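PDB 2CIU: import inner membrane translocase subunit TIM21 mitochondrial from Saccharomyces cerevisiae, which helps translocate presequence-carrying proteins across the mitochondrial inner membrane, using its intermembrane-space domain, the part in this chain, to keep the TOM and TIM23 complexes in close contact. Local coordinates for residues S26-D31 / V78-K83; Y43-T48 / Y73-V78; K83-H88 / M105-P110. All blocks are in the same frame, centred on the assembly; numbering follows the deposited sequence.

Contact 1. Residues S26-D31 / V78-K83; sequences SLLQCD and VESKKK
Ser80 OG is gripped by three groups. Ser80 OG donates to Leu28 O at 2.6 Å, approaching slightly tilted from the carbonyl plane. Lys82 N donates to Ser80 OG at 3.2 Å, which makes an ST turn. Lys83 N donates to Ser80 OG at 2.9 Å, which makes an ST motif. The hydroxyl can do this because chi1 of 66° holds OG between the backbone N and the carbonyl carbon. One buried oxygen thus ties the end of a helix to a tight turn. On the helix side, Gln29 has positive phi and closes a Schellman motif. Leu28 CD1 meets Val78 CG1, on the strand, at 3.9 Å, the side chains crossing at about a right angle. Leu28 CD2 lies near Val78 O and Lys83 CB. The Lys83 chain bends past Leu28 O, and its NZ goes on to Pro110 O. Further out, a water donates to Gln29 OE1 and accepts from Lys82 NZ, both at 2.6 Å. Glu38 reaches both segments, accepting from Asp31 N and Lys81 N. The contact therefore pins the C-terminal end of helix 22-27 to the turn between strands 70-79 and 84-92, while Val78 also packs on helix 6-20.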
loop_
_atom_site.group_PDB
_atom_site.type_symbol
_atom_site.label_atom_id
_atom_site.label_comp_id
_atom_site.label_asym_id
_atom_site.label_seq_id
_atom_site.Cartn_x
_atom_site.Cartn_y
_atom_site.Cartn_z
ATOM N N SER A 26 1.968 5.336 -13.664
ATOM C CA SER A 26 1.523 5.014 -15.009
ATOM C C SER A 26 0.263 4.155 -14.952
ATOM O O SER A 26 -0.660 4.354 -15.737
ATOM C CB SER A 26 2.628 4.274 -15.770
ATOM O OG SER A 26 2.224 3.985 -17.095
ATOM N N LEU A 27 0.228 3.196 -14.025
ATOM C CA LEU A 27 -0.944 2.339 -13.884
ATOM C C LEU A 27 -2.157 3.158 -13.456
ATOM O O LEU A 27 -3.290 2.844 -13.817
ATOM C CB LEU A 27 -0.684 1.227 -12.852
ATOM C CG LEU A 27 0.422 0.218 -13.187
ATOM C CD1 LEU A 27 0.538 -0.805 -12.050
ATOM C CD2 LEU A 27 0.113 -0.474 -14.499
ATOM N N LEU A 28 -1.918 4.216 -12.687
ATOM C CA LEU A 28 -2.996 5.078 -12.218
ATOM C C LEU A 28 -3.368 6.110 -13.279
ATOM O O LEU A 28 -4.311 6.873 -13.097
ATOM C CB LEU A 28 -2.581 5.800 -10.937
ATOM C CG LEU A 28 -2.515 4.964 -9.656
ATOM C CD1 LEU A 28 -1.829 5.772 -8.563
ATOM C CD2 LEU A 28 -3.921 4.556 -9.235
ATOM N N GLN A 29 -2.624 6.104 -14.379
ATOM C CA GLN A 29 -2.858 7.025 -15.481
ATOM C C GLN A 29 -2.824 8.467 -14.986
ATOM O O GLN A 29 -3.706 9.272 -15.304
ATOM C CB GLN A 29 -4.197 6.710 -16.151
ATOM C CG GLN A 29 -4.201 5.348 -16.841
ATOM C CD GLN A 29 -5.528 5.012 -17.480
ATOM O OE1 GLN A 29 -6.197 5.882 -18.043
ATOM N NE2 GLN A 29 -5.913 3.736 -17.417
ATOM N N CYS A 30 -1.795 8.777 -14.204
ATOM C CA CYS A 30 -1.618 10.126 -13.665
ATOM C C CYS A 30 -1.441 11.145 -14.775
ATOM O O CYS A 30 -0.822 10.860 -15.793
ATOM C CB CYS A 30 -0.386 10.195 -12.771
ATOM S SG CYS A 30 -0.556 9.301 -11.210
ATOM N N ASP A 31 -1.998 12.330 -14.548
ATOM C CA ASP A 31 -1.895 13.444 -15.480
ATOM C C ASP A 31 -0.564 14.103 -15.108
ATOM O O ASP A 31 -0.539 15.112 -14.411
ATOM C CB ASP A 31 -3.059 14.412 -15.235
ATOM C CG ASP A 31 -3.112 15.541 -16.243
ATOM O OD1 ASP A 31 -2.223 15.611 -17.114
ATOM O OD2 ASP A 31 -4.051 16.359 -16.156
ATOM N N VAL A 78 -4.940 4.711 -3.110
ATOM C CA VAL A 78 -4.307 5.880 -3.712
ATOM C C VAL A 78 -5.168 6.120 -4.943
ATOM O O VAL A 78 -5.389 5.216 -5.757
ATOM C CB VAL A 78 -2.837 5.630 -4.102
ATOM C CG1 VAL A 78 -2.286 6.851 -4.852
ATOM C CG2 VAL A 78 -2.001 5.384 -2.841
ATOM N N GLU A 79 -5.672 7.342 -5.069
ATOM C CA GLU A 79 -6.576 7.682 -6.154
ATOM C C GLU A 79 -6.110 8.811 -7.059
ATOM O O GLU A 79 -5.662 9.848 -6.574
ATOM C CB GLU A 79 -7.937 8.070 -5.566
ATOM C CG GLU A 79 -8.944 8.541 -6.617
ATOM C CD GLU A 79 -10.266 9.007 -6.041
ATOM O OE1 GLU A 79 -11.104 9.495 -6.827
ATOM O OE2 GLU A 79 -10.489 8.894 -4.819
ATOM N N SER A 80 -6.212 8.593 -8.366
ATOM C CA SER A 80 -5.883 9.632 -9.348
ATOM C C SER A 80 -7.234 10.031 -9.925
ATOM O O SER A 80 -8.258 9.448 -9.578
ATOM C CB SER A 80 -4.999 9.089 -10.472
ATOM O OG SER A 80 -5.703 8.140 -11.259
ATOM N N LYS A 81 -7.249 11.023 -10.809
ATOM C CA LYS A 81 -8.512 11.438 -11.413
ATOM C C LYS A 81 -9.130 10.326 -12.275
ATOM O O LYS A 81 -10.313 10.379 -12.616
ATOM C CB LYS A 81 -8.294 12.682 -12.283
ATOM C CG LYS A 81 -7.890 13.923 -11.507
ATOM C CD LYS A 81 -7.442 15.026 -12.458
ATOM C CE LYS A 81 -6.828 16.193 -11.701
ATOM N NZ LYS A 81 -6.130 17.130 -12.625
ATOM N N LYS A 82 -8.336 9.316 -12.623
ATOM C CA LYS A 82 -8.844 8.244 -13.472
ATOM C C LYS A 82 -8.926 6.852 -12.854
ATOM O O LYS A 82 -9.705 6.022 -13.321
ATOM C CB LYS A 82 -8.005 8.154 -14.748
ATOM C CG LYS A 82 -7.862 9.480 -15.476
ATOM C CD LYS A 82 -7.269 9.317 -16.860
ATOM C CE LYS A 82 -8.306 8.767 -17.827
ATOM N NZ LYS A 82 -7.907 8.968 -19.249
ATOM N N LYS A 83 -8.144 6.596 -11.812
ATOM C CA LYS A 83 -8.125 5.258 -11.216
ATOM C C LYS A 83 -7.957 5.241 -9.704
ATOM O O LYS A 83 -7.478 6.197 -9.098
ATOM C CB LYS A 83 -6.967 4.461 -11.821
ATOM C CG LYS A 83 -6.960 4.363 -13.335
ATOM C CD LYS A 83 -8.072 3.473 -13.868
ATOM C CE LYS A 83 -7.815 2.012 -13.561
ATOM N NZ LYS A 83 -8.803 1.133 -14.257
HETATM O O HOH W 1 -5.629 7.844 -19.673
#

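Contact 2. Residues Y43-T48 / Y73-V78; sequences YGELIT and YMRFHV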
loop_
_atom_site.group_PDB
_atom_site.type_symbol
_atom_site.label_atom_id
_atom_site.label_comp_id
_atom_site.label_asym_id
_atom_site.label_seq_id
_atom_site.Cartn_x
_atom_site.Cartn_y
_atom_site.Cartn_z
ATOM N N TYR A 43 -6.342 7.440 1.184
ATOM C CA TYR A 43 -7.223 7.269 2.325
ATOM C C TYR A 43 -7.277 5.798 2.678
ATOM O O TYR A 43 -6.732 4.965 1.943
ATOM C CB TYR A 43 -8.639 7.801 2.028
ATOM C CG TYR A 43 -9.146 7.531 0.629
ATOM C CD1 TYR A 43 -9.546 6.247 0.245
ATOM C CD2 TYR A 43 -9.198 8.552 -0.335
ATOM C CE1 TYR A 43 -9.984 5.981 -1.053
ATOM C CE2 TYR A 43 -9.629 8.288 -1.645
ATOM C CZ TYR A 43 -10.022 6.994 -1.992
ATOM O OH TYR A 43 -10.427 6.699 -3.273
ATOM N N GLY A 44 -7.921 5.506 3.802
ATOM C CA GLY A 44 -8.038 4.140 4.280
ATOM C C GLY A 44 -8.858 3.246 3.378
ATOM O O GLY A 44 -9.440 3.668 2.396
ATOM N N GLU A 45 -8.907 1.975 3.741
ATOM C CA GLU A 45 -9.643 0.981 2.978
ATOM C C GLU A 45 -11.110 1.344 2.745
ATOM O O GLU A 45 -11.828 1.703 3.676
ATOM C CB GLU A 45 -9.530 -0.349 3.723
ATOM C CG GLU A 45 -10.195 -1.528 3.092
ATOM C CD GLU A 45 -9.827 -2.801 3.824
ATOM O OE1 GLU A 45 -9.792 -2.772 5.072
ATOM O OE2 GLU A 45 -9.578 -3.823 3.158
ATOM N N LEU A 46 -11.547 1.240 1.495
ATOM C CA LEU A 46 -12.928 1.539 1.139
ATOM C C LEU A 46 -13.822 0.379 1.529
ATOM O O LEU A 46 -13.550 -0.769 1.171
ATOM C CB LEU A 46 -13.065 1.788 -0.363
ATOM C CG LEU A 46 -12.387 3.069 -0.858
ATOM C CD1 LEU A 46 -12.492 3.148 -2.378
ATOM C CD2 LEU A 46 -13.046 4.282 -0.205
ATOM N N ILE A 47 -14.875 0.687 2.274
ATOM C CA ILE A 47 -15.824 -0.329 2.704
ATOM C C ILE A 47 -17.216 0.132 2.300
ATOM O O ILE A 47 -17.466 1.327 2.097
ATOM C CB ILE A 47 -15.751 -0.553 4.233
ATOM C CG1 ILE A 47 -16.001 0.762 4.976
ATOM C CG2 ILE A 47 -14.366 -1.102 4.606
ATOM C CD1 ILE A 47 -16.086 0.608 6.489
ATOM N N THR A 48 -18.128 -0.814 2.172
ATOM C CA THR A 48 -19.477 -0.470 1.762
ATOM C C THR A 48 -20.498 -1.397 2.392
ATOM O O THR A 48 -20.181 -2.536 2.736
ATOM C CB THR A 48 -19.604 -0.564 0.232
ATOM O OG1 THR A 48 -20.950 -0.284 -0.166
ATOM C CG2 THR A 48 -19.229 -1.960 -0.241
ATOM N N TYR A 73 -0.578 -5.756 9.151
ATOM C CA TYR A 73 -1.122 -5.711 7.804
ATOM C C TYR A 73 -1.915 -4.419 7.673
ATOM O O TYR A 73 -2.681 -4.058 8.561
ATOM C CB TYR A 73 -2.035 -6.912 7.558
ATOM C CG TYR A 73 -1.303 -8.225 7.644
ATOM C CD1 TYR A 73 -0.773 -8.825 6.510
ATOM C CD2 TYR A 73 -1.127 -8.851 8.875
ATOM C CE1 TYR A 73 -0.086 -10.033 6.594
ATOM C CE2 TYR A 73 -0.442 -10.050 8.976
ATOM C CZ TYR A 73 0.073 -10.639 7.834
ATOM O OH TYR A 73 0.731 -11.843 7.935
ATOM N N MET A 74 -1.715 -3.720 6.566
ATOM C CA MET A 74 -2.412 -2.467 6.344
ATOM C C MET A 74 -2.842 -2.345 4.898
ATOM O O MET A 74 -2.077 -2.665 3.982
ATOM C CB MET A 74 -1.502 -1.288 6.697
ATOM C CG MET A 74 -2.141 0.074 6.410
ATOM S SD MET A 74 -1.028 1.468 6.803
ATOM C CE MET A 74 -1.318 1.616 8.533
ATOM N N ARG A 75 -4.077 -1.902 4.696
ATOM C CA ARG A 75 -4.578 -1.687 3.354
ATOM C C ARG A 75 -5.064 -0.254 3.246
ATOM O O ARG A 75 -5.663 0.277 4.174
ATOM C CB ARG A 75 -5.714 -2.660 3.027
ATOM C CG ARG A 75 -5.158 -4.045 2.825
ATOM C CD ARG A 75 -6.158 -5.043 2.334
ATOM N NE ARG A 75 -5.436 -6.271 2.026
ATOM C CZ ARG A 75 -6.000 -7.403 1.627
ATOM N NH1 ARG A 75 -7.316 -7.483 1.481
ATOM N NH2 ARG A 75 -5.234 -8.453 1.373
ATOM N N PHE A 76 -4.768 0.378 2.116
ATOM C CA PHE A 76 -5.232 1.742 1.892
ATOM C C PHE A 76 -5.332 1.973 0.394
ATOM O O PHE A 76 -4.963 1.113 -0.399
ATOM C CB PHE A 76 -4.303 2.776 2.569
ATOM C CG PHE A 76 -2.897 2.786 2.050
ATOM C CD1 PHE A 76 -2.547 3.556 0.937
ATOM C CD2 PHE A 76 -1.907 2.043 2.685
ATOM C CE1 PHE A 76 -1.231 3.582 0.477
ATOM C CE2 PHE A 76 -0.594 2.063 2.230
ATOM C CZ PHE A 76 -0.250 2.836 1.124
ATOM N N HIS A 77 -5.857 3.124 -0.006
ATOM C CA HIS A 77 -5.998 3.396 -1.417
ATOM C C HIS A 77 -5.266 4.647 -1.822
ATOM O O HIS A 77 -5.016 5.513 -0.994
ATOM C CB HIS A 77 -7.466 3.603 -1.794
ATOM C CG HIS A 77 -8.314 2.376 -1.660
ATOM N ND1 HIS A 77 -8.968 2.040 -0.495
ATOM C CD2 HIS A 77 -8.625 1.413 -2.558
ATOM C CE1 HIS A 77 -9.651 0.923 -0.684
ATOM N NE2 HIS A 77 -9.461 0.525 -1.928
ATOM N N VAL A 78 -4.940 4.711 -3.110
ATOM C CA VAL A 78 -4.307 5.880 -3.712
ATOM C C VAL A 78 -5.168 6.120 -4.943
ATOM O O VAL A 78 -5.389 5.216 -5.757
ATOM C CB VAL A 78 -2.837 5.630 -4.102
ATOM C CG1 VAL A 78 -2.286 6.851 -4.852
ATOM C CG2 VAL A 78 -2.001 5.384 -2.841
HETATM O O HOH W 2 -9.296 -6.345 3.802
#
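His77 reaches from its strand into the bend of residues 43-46. His77 CB lies 3.5 Å from Tyr43 CE1, and the two rings meet obliquely, with planes 39° apart. His77 CG is placed beside the backbone N (chi1 -67°), which directs the imidazole toward Gly44 and Leu46. At the ring edge, His77 ND1 gives a weak hydrogen bond to Gly44 O at 3.4 Å. His77 CE1 meets Leu46 CB and CG, each at 3.5 Å. Leu46 CG sits over one face of the His77 ring, 3.8 Å from the centroid, in a CH-pi contact. Leu46 CG and CD1 also lie about 4.0 Å from His77 NE2, at the tip. The backbones form an antiparallel hydrogen-bonded pair: His77 N to Tyr43 O at 2.8 Å is almost straight, and Tyr43 N to His77 O is longer. With an alanine at this position, Gly44 O would probably lose its side-chain donor and Leu46 the ring face it packs on. Further along, a water bridges Glu45 OE2 to Arg75 NH1, weakly on the arginine side. Arg75 NE is hydrogen-bonded to His88 ND1, and Tyr43 OH to Glu79 OE2. The chemistry is thus mixed. Two backbone bonds join strands 41-48 and 70-79, and the imidazole adds apolar packing and one weak bond. The opposite charges of Glu45 and Arg75 are not in direct contact, so their attraction is probably modest.

Contact 3. Residues K83-H88 / M105-P110; sequences KIALVH and MYVDVP
His88 packs on Tyr106 beside their paired backbones. His88 CB lies over one face of the Tyr106 ring, 3.7 Å from its centroid, in a CH-pi contact. His88 CD2 comes to 3.3 Å from Tyr106 CE2. The ring planes are 21° apart but slid past each other, with little overlap. Tyr106 CG stands between its backbone N and carbonyl carbon (chi1 65°), which stands the phenol against His88. Backbone bonds run in both directions between His88 and Tyr106, and likewise between Leu86 and Asp108; Asp108 N to Leu86 O is 2.8 Å. Between these pairs sits the non-hydrogen-bonded pair Val87 and Val107. Its side chains share the face with Ala85, Met105 and Val109. Ala85 CB is tight against Val107 CG1 at 3.5 Å, while Val87 CG1 meets Met105 CE at 3.7 Å. Past the strand end, Lys83 NZ donates to Pro110 O at 3.0 Å, and Lys83 CE rests on Val109 CG1. In the second shell, Arg75 holds His88 ND1, while Arg114 makes a salt bridge with Asp108 and a cation-pi contact with Tyr106. Helices 6-20 and 22-27 cover the valine and methionine face. The arrangement is an antiparallel beta hairpin of strands 84-92 and 101-108, in a curved sheet packed on helices, consistent with membership of the NTF2 clan.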
loop_
_atom_site.group_PDB
_atom_site.type_symbol
_atom_site.label_atom_id
_atom_site.label_comp_id
_atom_site.label_asym_id
_atom_site.label_seq_id
_atom_site.Cartn_x
_atom_site.Cartn_y
_atom_site.Cartn_z
ATOM N N LYS A 83 -8.144 6.596 -11.812
ATOM C CA LYS A 83 -8.125 5.258 -11.216
ATOM C C LYS A 83 -7.957 5.241 -9.704
ATOM O O LYS A 83 -7.478 6.197 -9.098
ATOM C CB LYS A 83 -6.967 4.461 -11.821
ATOM C CG LYS A 83 -6.960 4.363 -13.335
ATOM C CD LYS A 83 -8.072 3.473 -13.868
ATOM C CE LYS A 83 -7.815 2.012 -13.561
ATOM N NZ LYS A 83 -8.803 1.133 -14.257
ATOM N N ILE A 84 -8.354 4.128 -9.089
ATOM C CA ILE A 84 -8.174 3.959 -7.659
ATOM C C ILE A 84 -7.394 2.662 -7.466
ATOM O O ILE A 84 -7.773 1.616 -8.003
ATOM C CB ILE A 84 -9.511 3.858 -6.910
ATOM C CG1 ILE A 84 -10.240 5.202 -6.971
ATOM C CG2 ILE A 84 -9.268 3.463 -5.459
ATOM C CD1 ILE A 84 -11.586 5.208 -6.265
ATOM N N ALA A 85 -6.294 2.738 -6.727
ATOM C CA ALA A 85 -5.487 1.554 -6.465
ATOM C C ALA A 85 -5.710 1.108 -5.029
ATOM O O ALA A 85 -6.016 1.920 -4.159
ATOM C CB ALA A 85 -3.997 1.868 -6.675
ATOM N N LEU A 86 -5.599 -0.199 -4.800
ATOM C CA LEU A 86 -5.680 -0.745 -3.457
ATOM C C LEU A 86 -4.247 -1.154 -3.154
ATOM O O LEU A 86 -3.626 -1.855 -3.942
ATOM C CB LEU A 86 -6.597 -1.974 -3.407
ATOM C CG LEU A 86 -6.593 -2.742 -2.075
ATOM C CD1 LEU A 86 -6.950 -1.836 -0.908
ATOM C CD2 LEU A 86 -7.599 -3.863 -2.174
ATOM N N VAL A 87 -3.716 -0.699 -2.027
ATOM C CA VAL A 87 -2.347 -1.013 -1.633
ATOM C C VAL A 87 -2.401 -1.928 -0.424
ATOM O O VAL A 87 -3.149 -1.676 0.518
ATOM C CB VAL A 87 -1.563 0.271 -1.240
ATOM C CG1 VAL A 87 -0.128 -0.068 -0.867
ATOM C CG2 VAL A 87 -1.589 1.265 -2.400
ATOM N N HIS A 88 -1.624 -3.008 -0.471
ATOM C CA HIS A 88 -1.563 -3.954 0.634
ATOM C C HIS A 88 -0.132 -3.945 1.156
ATOM O O HIS A 88 0.812 -4.044 0.379
ATOM C CB HIS A 88 -1.900 -5.366 0.145
ATOM C CG HIS A 88 -1.576 -6.433 1.144
ATOM N ND1 HIS A 88 -2.452 -6.816 2.136
ATOM C CD2 HIS A 88 -0.444 -7.148 1.343
ATOM C CE1 HIS A 88 -1.872 -7.720 2.906
ATOM N NE2 HIS A 88 -0.655 -7.938 2.446
ATOM N N MET A 105 4.580 -5.842 -0.177
ATOM C CA MET A 105 3.805 -4.660 -0.512
ATOM C C MET A 105 3.431 -4.697 -1.983
ATOM O O MET A 105 4.291 -4.830 -2.854
ATOM C CB MET A 105 4.590 -3.390 -0.184
ATOM C CG MET A 105 3.777 -2.133 -0.439
ATOM S SD MET A 105 4.734 -0.634 -0.072
ATOM C CE MET A 105 3.413 0.475 0.202
ATOM N N TYR A 106 2.134 -4.635 -2.271
ATOM C CA TYR A 106 1.714 -4.655 -3.654
ATOM C C TYR A 106 0.564 -3.695 -3.879
ATOM O O TYR A 106 -0.073 -3.213 -2.934
ATOM C CB TYR A 106 1.362 -6.085 -4.113
ATOM C CG TYR A 106 0.164 -6.726 -3.436
ATOM C CD1 TYR A 106 -1.142 -6.395 -3.808
ATOM C CD2 TYR A 106 0.345 -7.669 -2.424
ATOM C CE1 TYR A 106 -2.245 -6.990 -3.184
ATOM C CE2 TYR A 106 -0.743 -8.266 -1.795
ATOM C CZ TYR A 106 -2.028 -7.926 -2.172
ATOM O OH TYR A 106 -3.097 -8.494 -1.517
ATOM N N VAL A 107 0.327 -3.402 -5.148
ATOM C CA VAL A 107 -0.709 -2.468 -5.533
ATOM C C VAL A 107 -1.579 -3.066 -6.597
ATOM O O VAL A 107 -1.077 -3.556 -7.607
ATOM C CB VAL A 107 -0.088 -1.172 -6.095
ATOM C CG1 VAL A 107 -1.188 -0.194 -6.459
ATOM C CG2 VAL A 107 0.870 -0.586 -5.082
ATOM N N ASP A 108 -2.885 -3.029 -6.360
ATOM C CA ASP A 108 -3.855 -3.554 -7.307
ATOM C C ASP A 108 -4.649 -2.422 -7.948
ATOM O O ASP A 108 -5.388 -1.725 -7.257
ATOM C CB ASP A 108 -4.866 -4.478 -6.612
ATOM C CG ASP A 108 -4.295 -5.851 -6.274
ATOM O OD1 ASP A 108 -3.310 -6.280 -6.907
ATOM O OD2 ASP A 108 -4.869 -6.510 -5.375
ATOM N N VAL A 109 -4.498 -2.253 -9.260
ATOM C CA VAL A 109 -5.248 -1.248 -10.012
ATOM C C VAL A 109 -6.148 -2.054 -10.946
ATOM O O VAL A 109 -5.679 -2.955 -11.642
ATOM C CB VAL A 109 -4.326 -0.357 -10.851
ATOM C CG1 VAL A 109 -5.170 0.637 -11.647
ATOM C CG2 VAL A 109 -3.331 0.367 -9.946
ATOM N N PRO A 110 -7.453 -1.755 -10.974
ATOM C CA PRO A 110 -8.325 -2.533 -11.859
ATOM C C PRO A 110 -7.859 -2.607 -13.307
ATOM O O PRO A 110 -7.506 -1.591 -13.917
ATOM C CB PRO A 110 -9.676 -1.837 -11.711
ATOM C CG PRO A 110 -9.641 -1.357 -10.306
ATOM C CD PRO A 110 -8.238 -0.794 -10.178
#

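All three contacts reach one antiparallel sheet; contact 1 also brings in the end of helix 22-27. Strand 70-79 serves contacts 1 and 2, which share Val78 and have centres about 16 Å apart. Tyr43 OH and Glu79 OE2, 2.7 Å apart, connect them. Along the chain, contact 2 is nested inside the loop closed by contact 1. Contact 3 shares Lys83 with contact 1, their centres being about 11 Å apart, and Leu28 CD2 packs on Ala85 CB at 3.7 Å. Contacts 2 and 3 have centres about 10 Å apart and lie on neighbouring strands, with Phe76 O 2.7 Å from Val87 N. Together the contacts link strands 41-48, 70-79, 84-92 and 101-108 and fasten helix 22-27 to this sheet.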